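Local coordinates for Zn-dependent hydrolase of metallo-beta-lactamase superfamily TM0207 (Thermotoga maritima, PDB 1VJN), which is probably a zinc-dependent hydrolase of the metallo-beta-lactamase superfamily, its substrate not established, at residues A[32-37]-A[118-123]. Residues are numbered along the deposited sequence; the frame is centred on the assembly and turned at random.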
loop_
_atom_site.group_PDB
_atom_site.type_symbol
_atom_site.label_atom_id
_atom_site.label_comp_id
_atom_site.label_asym_id
_atom_site.label_seq_id
_atom_site.Cartn_x
_atom_site.Cartn_y
_atom_site.Cartn_z
ATOM N N ILE A 32 -2.410 -8.205 8.510
ATOM C CA ILE A 32 -1.351 -7.194 8.509
ATOM C C ILE A 32 -2.012 -5.821 8.466
ATOM O O ILE A 32 -2.948 -5.617 7.687
ATOM C CB ILE A 32 -0.487 -7.371 7.273
ATOM C CG1 ILE A 32 0.200 -8.744 7.302
ATOM C CG2 ILE A 32 0.528 -6.304 7.200
ATOM C CD1 ILE A 32 0.484 -9.312 5.957
ATOM N N VAL A 33 -1.575 -4.910 9.318
ATOM C CA VAL A 33 -2.021 -3.523 9.269
ATOM C C VAL A 33 -0.839 -2.608 8.900
ATOM O O VAL A 33 0.236 -2.650 9.519
ATOM C CB VAL A 33 -2.712 -3.078 10.574
ATOM C CG1 VAL A 33 -3.207 -1.584 10.454
ATOM C CG2 VAL A 33 -3.887 -3.983 10.894
ATOM N N THR A 34 -1.002 -1.838 7.837
ATOM C CA THR A 34 0.004 -0.865 7.436
ATOM C C THR A 34 -0.312 0.487 8.000
ATOM O O THR A 34 -1.457 0.853 8.047
ATOM C CB THR A 34 0.055 -0.696 5.945
ATOM O OG1 THR A 34 -1.206 -0.191 5.478
ATOM C CG2 THR A 34 0.208 -2.064 5.298
ATOM N N ASP A 35 0.720 1.216 8.412
ATOM C CA ASP A 35 0.638 2.635 8.709
ATOM C C ASP A 35 -0.638 3.081 9.448
ATOM O O ASP A 35 -1.401 3.909 8.912
ATOM C CB ASP A 35 0.739 3.418 7.407
ATOM C CG ASP A 35 2.136 3.383 6.770
ATOM O OD1 ASP A 35 3.029 2.652 7.222
ATOM O OD2 ASP A 35 2.433 4.092 5.786
ATOM N N PRO A 36 -0.898 2.562 10.652
ATOM C CA PRO A 36 -2.092 2.974 11.389
ATOM C C PRO A 36 -1.936 4.405 11.903
ATOM O O PRO A 36 -0.827 4.902 11.962
ATOM C CB PRO A 36 -2.196 1.939 12.530
ATOM C CG PRO A 36 -0.845 1.343 12.670
ATOM C CD PRO A 36 -0.085 1.599 11.415
ATOM N N PHE A 37 -3.029 5.055 12.278
ATOM C CA PHE A 37 -3.011 6.464 12.731
ATOM C C PHE A 37 -4.008 6.646 13.864
ATOM O O PHE A 37 -4.729 5.697 14.186
ATOM C CB PHE A 37 -3.442 7.392 11.592
ATOM C CG PHE A 37 -4.793 7.022 10.996
ATOM C CD1 PHE A 37 -5.980 7.268 11.698
ATOM C CD2 PHE A 37 -4.873 6.376 9.753
ATOM C CE1 PHE A 37 -7.231 6.903 11.168
ATOM C CE2 PHE A 37 -6.109 6.023 9.212
ATOM C CZ PHE A 37 -7.297 6.284 9.918
ATOM N N VAL A 118 1.708 -8.381 -2.596
ATOM C CA VAL A 118 1.093 -7.098 -2.352
ATOM C C VAL A 118 2.191 -6.152 -1.959
ATOM O O VAL A 118 3.076 -6.532 -1.171
ATOM C CB VAL A 118 0.045 -7.190 -1.221
ATOM C CG1 VAL A 118 -0.628 -5.826 -0.997
ATOM C CG2 VAL A 118 -0.996 -8.266 -1.541
ATOM N N CYS A 119 2.144 -4.938 -2.506
ATOM C CA CYS A 119 3.134 -3.880 -2.229
ATOM C C CYS A 119 2.514 -2.572 -1.759
ATOM O O CYS A 119 1.747 -1.938 -2.459
ATOM C CB CYS A 119 3.997 -3.583 -3.478
ATOM S SG CYS A 119 5.373 -2.439 -3.202
ATOM N N HIS A 120 2.959 -2.114 -0.600
ATOM C CA HIS A 120 2.572 -0.817 -0.092
ATOM C C HIS A 120 3.756 0.102 -0.266
ATOM O O HIS A 120 4.804 -0.052 0.379
ATOM C CB HIS A 120 2.243 -0.945 1.383
ATOM C CG HIS A 120 1.670 0.283 2.008
ATOM N ND1 HIS A 120 2.416 1.417 2.255
ATOM C CD2 HIS A 120 0.446 0.509 2.540
ATOM C CE1 HIS A 120 1.647 2.309 2.856
ATOM N NE2 HIS A 120 0.458 1.767 3.076
ATOM N N LEU A 121 3.584 1.125 -1.076
ATOM C CA LEU A 121 4.716 1.971 -1.400
ATOM C C LEU A 121 5.041 3.102 -0.412
ATOM O O LEU A 121 6.035 3.801 -0.597
ATOM C CB LEU A 121 4.547 2.499 -2.805
ATOM C CG LEU A 121 4.823 1.499 -3.965
ATOM C CD1 LEU A 121 4.415 2.154 -5.278
ATOM C CD2 LEU A 121 6.284 0.999 -4.042
ATOM N N GLY A 122 4.233 3.284 0.621
ATOM C CA GLY A 122 4.472 4.303 1.628
ATOM C C GLY A 122 4.214 5.680 0.999
ATOM O O GLY A 122 3.267 5.859 0.266
ATOM N N ASP A 123 5.098 6.634 1.291
ATOM C CA ASP A 123 5.043 7.996 0.780
ATOM C C ASP A 123 6.122 8.188 -0.277
ATOM O O ASP A 123 6.802 9.188 -0.323
ATOM C CB ASP A 123 5.270 8.914 1.960
ATOM C CG ASP A 123 4.137 8.809 2.977
ATOM O OD1 ASP A 123 2.969 8.844 2.560
ATOM O OD2 ASP A 123 4.297 8.651 4.188
HETATM O O HOH W 1 2.337 6.132 3.705
#
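At the heart of the metallo-beta-lactamase sandwich, where the two sheets face each other, Thr34, the last residue of strand 30-34, and Asp35 just after it meet His120, the last residue of strand 116-120 in the other sheet. Both reach the same side of the imidazole, each at an oblique angle. Thr34 OG1 comes within 3.4 Å of His120 CD2, the two side chains pointing against each other. Farther round the ring, Asp35 OD2 approaches His120 CE1 at 3.5 Å, its carboxylate turned 69° from the ring plane. With CG anti to the backbone N (chi1 -173°), His120 reaches toward the first sheet, and NE2 shares Ala21 O, in the turn between strands 13-19 and 22-27, with Thr34 OG1. At the other ring nitrogen, Gly122 N donates to His120 ND1 (3.1 Å), tilted 31° out of the ring plane. The two bonds restrain the ring's rotation. A water donates to Asp35 OD2 (2.9 Å) and, weakly, to Asp123 OD1, bridging the loops that follow the two strands; Ser56 OG also bonds Asp35 OD2. A backbone N-H at ND1 and a carbonyl at NE2 are consistent with a neutral imidazole carrying its proton on NE2, probably polarised by the nearby carboxylate.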